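Local atomic coordinates of polyporopepsin (Irpex lacteus, PDB entry 1WKR), a protein that cleaves peptide bonds with broad specificity as a pepsin-like aspartic endopeptidase, with milk-clotting activity. Residues 185-194 and 204-212. Numbering follows the deposited sequence.
Sequences ASAYWGINQS and LSSTAGIVD. Unlike the reference sequence in segment 185-194: Ser194 (reference Thr). With SO4 (sulfate ion), chain E.
Ile210 meets Tyr188 at the end of the strand pair nearest catalytic Asp212: its CG2 methyl lies 3.5 Å from Tyr188 CB, and CD1 reaches toward CG and CD2 of the ring. CG2 takes the position anti to the carbonyl carbon because CG1 sits between the backbone N and that carbon (chi1 74°), which turns both branches to the tyrosine. Ala185 CB closes the same face, 3.9 Å from Ala208 CB. Ile191, on the face opposite Ile210, touches Val211 CG2 with its CD1 at 3.9 Å.

Five backbone hydrogen bonds join the antiparallel strands. Ile191 and Gly209 exchange a pair, as do Gln193 and Thr207, and Val211 N gives the fifth to Trp189 O at 3.0 Å. Glycine at 190 suits the close passage of Ala185 O, and Gly190 CA comes 3.1 Å from Gly209 O. A water adds a second link between Trp189 and Val211, accepting from Trp189 N and donating to Val211 O. At the far end Ser206 N and OG bind a sulfate, probably from the crystallisation liquor.

Tyr188 OH bonds the backbone of the bound peptide, and strand 207-211 leads directly into Asp212, so this end of the contact borders the substrate cleft of the pepsin fold. Strand 190-197 also pairs with strand 256-260, while strand 207-211 runs parallel to strand 306-308, whose Phe306 packs on Ile191 and Leu204.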
ATOM      1  N   ALA A 185       7.562  -3.628  12.889  1.00  5.08           N
ATOM      2  CA  ALA A 185       7.515  -3.804  11.422  1.00  4.67           C
ATOM      3  C   ALA A 185       7.276  -5.227  11.022  1.00  4.76           C
ATOM      4  O   ALA A 185       6.624  -5.491  10.005  1.00  5.07           O
ATOM      5  CB  ALA A 185       8.850  -3.353  10.822  1.00  4.83           C
ATOM      6  N   SER A 186       7.731  -6.208  11.828  1.00  4.55           N
ATOM      7  CA  SER A 186       7.567  -7.623  11.542  1.00  5.35           C
ATOM      8  C   SER A 186       6.115  -8.079  11.466  1.00  5.92           C
ATOM      9  O   SER A 186       5.882  -9.178  10.887  1.00  6.56           O
ATOM     10  CB  SER A 186       8.314  -8.442  12.593  1.00  6.04           C
ATOM     11  OG  SER A 186       7.708  -8.174  13.885  1.00  7.35           O
ATOM     12  N   ALA A 187       5.181  -7.335  11.999  1.00  4.75           N
ATOM     13  CA  ALA A 187       3.753  -7.724  11.938  1.00  5.55           C
ATOM     14  C   ALA A 187       3.172  -7.419  10.584  1.00  5.65           C
ATOM     15  O   ALA A 187       2.090  -7.897  10.233  1.00  5.84           O
ATOM     16  CB  ALA A 187       3.002  -6.971  13.039  1.00  6.70           C
ATOM     17  N   TYR A 188       3.795  -6.494   9.809  1.00  4.79           N
ATOM     18  CA  TYR A 188       3.336  -6.035   8.487  1.00  4.59           C
ATOM     19  C   TYR A 188       4.167  -6.697   7.453  1.00  4.54           C
ATOM     20  O   TYR A 188       4.903  -7.678   7.702  1.00  4.52           O
ATOM     21  CB  TYR A 188       3.462  -4.484   8.476  1.00  4.76           C
ATOM     22  CG  TYR A 188       2.741  -3.737   9.548  1.00  5.01           C
ATOM     23  CD1 TYR A 188       3.345  -3.644  10.870  1.00  5.82           C
ATOM     24  CD2 TYR A 188       1.504  -3.164   9.370  1.00  4.76           C
ATOM     25  CE1 TYR A 188       2.651  -3.000  11.883  1.00  6.16           C
ATOM     26  CE2 TYR A 188       0.818  -2.552  10.429  1.00  4.73           C
ATOM     27  CZ  TYR A 188       1.436  -2.460  11.648  1.00  5.03           C
ATOM     28  OH  TYR A 188       0.764  -1.860  12.720  1.00  6.60           O
ATOM     29  N   TRP A 189       4.120  -6.178   6.204  1.00  3.94           N
ATOM     30  CA  TRP A 189       5.101  -6.585   5.179  1.00  3.54           C
ATOM     31  C   TRP A 189       6.345  -5.764   5.448  1.00  3.72           C
ATOM     32  O   TRP A 189       6.628  -4.745   4.802  1.00  4.46           O
ATOM     33  CB  TRP A 189       4.532  -6.354   3.764  1.00  3.93           C
ATOM     34  CG  TRP A 189       3.456  -7.401   3.496  1.00  3.94           C
ATOM     35  CD1 TRP A 189       2.098  -7.219   3.535  1.00  3.51           C
ATOM     36  CD2 TRP A 189       3.657  -8.774   3.211  1.00  3.61           C
ATOM     37  NE1 TRP A 189       1.438  -8.415   3.267  1.00  3.77           N
ATOM     38  CE2 TRP A 189       2.397  -9.382   3.086  1.00  3.25           C
ATOM     39  CE3 TRP A 189       4.807  -9.557   3.028  1.00  3.03           C
ATOM     40  CZ2 TRP A 189       2.249 -10.721   2.792  1.00  4.13           C
ATOM     41  CZ3 TRP A 189       4.656 -10.878   2.713  1.00  4.11           C
ATOM     42  CH2 TRP A 189       3.401 -11.460   2.598  1.00  3.74           C
ATOM     43  N   GLY A 190       7.065  -6.191   6.504  1.00  3.53           N
ATOM     44  CA  GLY A 190       8.206  -5.406   7.066  1.00  4.19           C
ATOM     45  C   GLY A 190       9.496  -5.900   6.542  1.00  4.02           C
ATOM     46  O   GLY A 190       9.745  -7.112   6.437  1.00  4.15           O
ATOM     47  N   ILE A 191      10.364  -4.954   6.195  1.00  3.30           N
ATOM     48  CA  ILE A 191      11.681  -5.257   5.674  1.00  3.97           C
ATOM     49  C   ILE A 191      12.717  -4.354   6.359  1.00  3.61           C
ATOM     50  O   ILE A 191      12.371  -3.355   6.980  1.00  4.39           O
ATOM     51  CB  ILE A 191      11.771  -5.060   4.123  1.00  3.93           C
ATOM     52  CG1 ILE A 191      11.577  -3.583   3.739  1.00  5.45           C
ATOM     53  CG2 ILE A 191      10.704  -5.927   3.416  1.00  5.47           C
ATOM     54  CD1 ILE A 191      11.830  -3.298   2.284  1.00  6.29           C
ATOM     55  N   ASN A 192      13.984  -4.716   6.202  1.00  4.07           N
ATOM     56  CA  ASN A 192      15.077  -3.846   6.523  1.00  4.23           C
ATOM     57  C   ASN A 192      15.592  -3.134   5.293  1.00  4.29           C
ATOM     58  O   ASN A 192      15.694  -3.773   4.235  1.00  4.92           O
ATOM     59  CB  ASN A 192      16.205  -4.673   7.182  1.00  5.87           C
ATOM     60  CG  ASN A 192      15.702  -5.388   8.424  1.00  6.39           C
ATOM     61  OD1 ASN A 192      15.990  -6.681   8.521  1.00 11.77           O
ATOM     62  ND2 ASN A 192      15.016  -4.815   9.254  1.00  4.77           N
ATOM     63  N   GLN A 193      15.911  -1.837   5.406  1.00  4.03           N
ATOM     64  CA  GLN A 193      16.523  -1.142   4.272  1.00  4.12           C
ATOM     65  C   GLN A 193      17.343   0.021   4.804  1.00  3.75           C
ATOM     66  O   GLN A 193      17.158   0.429   5.966  1.00  4.59           O
ATOM     67  CB  GLN A 193      15.454  -0.615   3.274  1.00  4.24           C
ATOM     68  CG  GLN A 193      14.826   0.691   3.695  1.00  4.34           C
ATOM     69  CD  GLN A 193      13.649   1.084   2.791  1.00  4.43           C
ATOM     70  OE1 GLN A 193      13.309   0.373   1.846  1.00  5.10           O
ATOM     71  NE2 GLN A 193      13.059   2.238   3.080  1.00  4.32           N
ATOM     72  N   SER A 194      18.165   0.616   3.951  1.00  4.00           N
ATOM     73  CA  SER A 194      18.744   1.917   4.179  1.00  4.17           C
ATOM     74  C   SER A 194      18.408   2.818   3.004  1.00  4.22           C
ATOM     75  O   SER A 194      18.038   2.342   1.933  1.00  4.66           O
ATOM     76  CB  SER A 194      20.257   1.824   4.377  1.00  4.12           C
ATOM     77  OG  SER A 194      20.845   1.509   3.126  1.00  6.26           O
ATOM     78  N   LEU A 204      18.664   7.569   5.889  1.00  5.50           N
ATOM     79  CA  LEU A 204      18.162   6.653   6.881  1.00  5.91           C
ATOM     80  C   LEU A 204      19.111   5.509   6.980  1.00  5.52           C
ATOM     81  O   LEU A 204      19.241   4.741   5.989  1.00  6.26           O
ATOM     82  CB  LEU A 204      16.752   6.208   6.514  1.00  6.52           C
ATOM     83  CG  LEU A 204      16.049   5.343   7.596  1.00  6.28           C
ATOM     84  CD1 LEU A 204      15.624   6.195   8.800  1.00  8.30           C
ATOM     85  CD2 LEU A 204      14.801   4.699   7.015  1.00  9.50           C
ATOM     86  N   SER A 205      19.758   5.301   8.101  1.00  5.86           N
ATOM     87  CA  SER A 205      20.628   4.173   8.292  1.00  6.79           C
ATOM     88  C   SER A 205      19.830   2.862   8.343  1.00  5.46           C
ATOM     89  O   SER A 205      18.629   2.898   8.747  1.00  5.67           O
ATOM     90  CB  SER A 205      21.433   4.321   9.632  1.00  7.96           C
ATOM     91  OG  SER A 205      22.124   5.617   9.647  1.00 12.15           O
ATOM     92  N   SER A 206      20.437   1.777   8.047  1.00  5.63           N
ATOM     93  CA  SER A 206      19.775   0.455   7.986  1.00  6.01           C
ATOM     94  C   SER A 206      18.877   0.289   9.158  1.00  5.38           C
ATOM     95  O   SER A 206      19.258   0.374  10.353  1.00  5.95           O
ATOM     96  CB  SER A 206      20.841  -0.622   8.039  1.00  6.43           C
ATOM     97  OG  SER A 206      21.623  -0.551   6.882  0.40  8.68           O
ATOM     98  N   THR A 207      17.605  -0.009   8.882  1.00  4.14           N
ATOM     99  CA  THR A 207      16.576  -0.120   9.943  1.00  4.76           C
ATOM    100  C   THR A 207      15.337  -0.813   9.365  1.00  4.09           C
ATOM    101  O   THR A 207      15.276  -1.116   8.173  1.00  4.68           O
ATOM    102  CB  THR A 207      16.231   1.287  10.465  1.00  4.50           C
ATOM    103  OG1 THR A 207      15.475   1.148  11.659  1.00  5.46           O
ATOM    104  CG2 THR A 207      15.419   2.145   9.432  1.00  4.85           C
ATOM    105  N   ALA A 208      14.355  -1.022  10.225  1.00  3.88           N
ATOM    106  CA  ALA A 208      13.142  -1.729   9.861  1.00  4.44           C
ATOM    107  C   ALA A 208      12.016  -0.752   9.515  1.00  3.73           C
ATOM    108  O   ALA A 208      11.914   0.329  10.115  1.00  3.98           O
ATOM    109  CB  ALA A 208      12.693  -2.645  11.039  1.00  5.75           C
ATOM    110  N   GLY A 209      11.121  -1.192   8.633  1.00  3.23           N
ATOM    111  CA  GLY A 209       9.940  -0.423   8.211  1.00  3.26           C
ATOM    112  C   GLY A 209       9.079  -1.285   7.350  1.00  3.59           C
ATOM    113  O   GLY A 209       9.284  -2.523   7.309  1.00  3.78           O
ATOM    114  N   ILE A 210       8.083  -0.720   6.694  1.00  3.35           N
ATOM    115  CA  ILE A 210       7.114  -1.535   5.979  1.00  3.32           C
ATOM    116  C   ILE A 210       6.870  -1.071   4.569  1.00  3.32           C
ATOM    117  O   ILE A 210       7.203   0.061   4.209  1.00  4.48           O
ATOM    118  CB  ILE A 210       5.766  -1.632   6.759  1.00  3.57           C
ATOM    119  CG1 ILE A 210       4.962  -0.317   6.675  1.00  4.18           C
ATOM    120  CG2 ILE A 210       6.020  -2.037   8.221  1.00  4.07           C
ATOM    121  CD1 ILE A 210       3.544  -0.404   7.248  1.00  5.08           C
ATOM    122  N   VAL A 211       6.328  -1.970   3.763  1.00  3.77           N
ATOM    123  CA  VAL A 211       5.927  -1.693   2.362  1.00  3.66           C
ATOM    124  C   VAL A 211       4.434  -1.709   2.332  1.00  4.16           C
ATOM    125  O   VAL A 211       3.804  -2.748   2.637  1.00  4.36           O
ATOM    126  CB  VAL A 211       6.559  -2.741   1.427  1.00  3.88           C
ATOM    127  CG1 VAL A 211       6.150  -2.421  -0.016  1.00  4.89           C
ATOM    128  CG2 VAL A 211       8.071  -2.791   1.573  1.00  5.42           C
ATOM    129  N   ASP A 212       3.831  -0.587   1.986  1.00  3.82           N
ATOM    130  CA  ASP A 212       2.393  -0.395   2.219  1.00  4.14           C
ATOM    131  C   ASP A 212       1.762   0.305   1.012  1.00  3.05           C
ATOM    132  O   ASP A 212       1.891   1.511   0.840  1.00  3.61           O
ATOM    133  CB  ASP A 212       2.181   0.408   3.502  1.00  3.56           C
ATOM    134  CG  ASP A 212       0.755   0.517   3.837  1.00  3.40           C
ATOM    135  OD1 ASP A 212      -0.135  -0.079   3.190  1.00  4.08           O
ATOM    136  OD2 ASP A 212       0.402   1.252   4.868  1.00  4.52           O
TER
HETATM  137  S   SO4 E 903      24.046   2.140   6.514  1.00 12.11           S
HETATM  138  O1  SO4 E 903      24.620   1.621   5.297  1.00 11.22           O
HETATM  139  O2  SO4 E 903      23.856   0.966   7.339  1.00 19.10           O
HETATM  140  O3  SO4 E 903      25.054   3.033   7.222  1.00 16.68           O
HETATM  141  O4  SO4 E 903      22.768   2.766   6.370  1.00 20.49           O
HETATM  142  O   HOH W   1       2.750  -3.703   5.180  1.00  4.96           O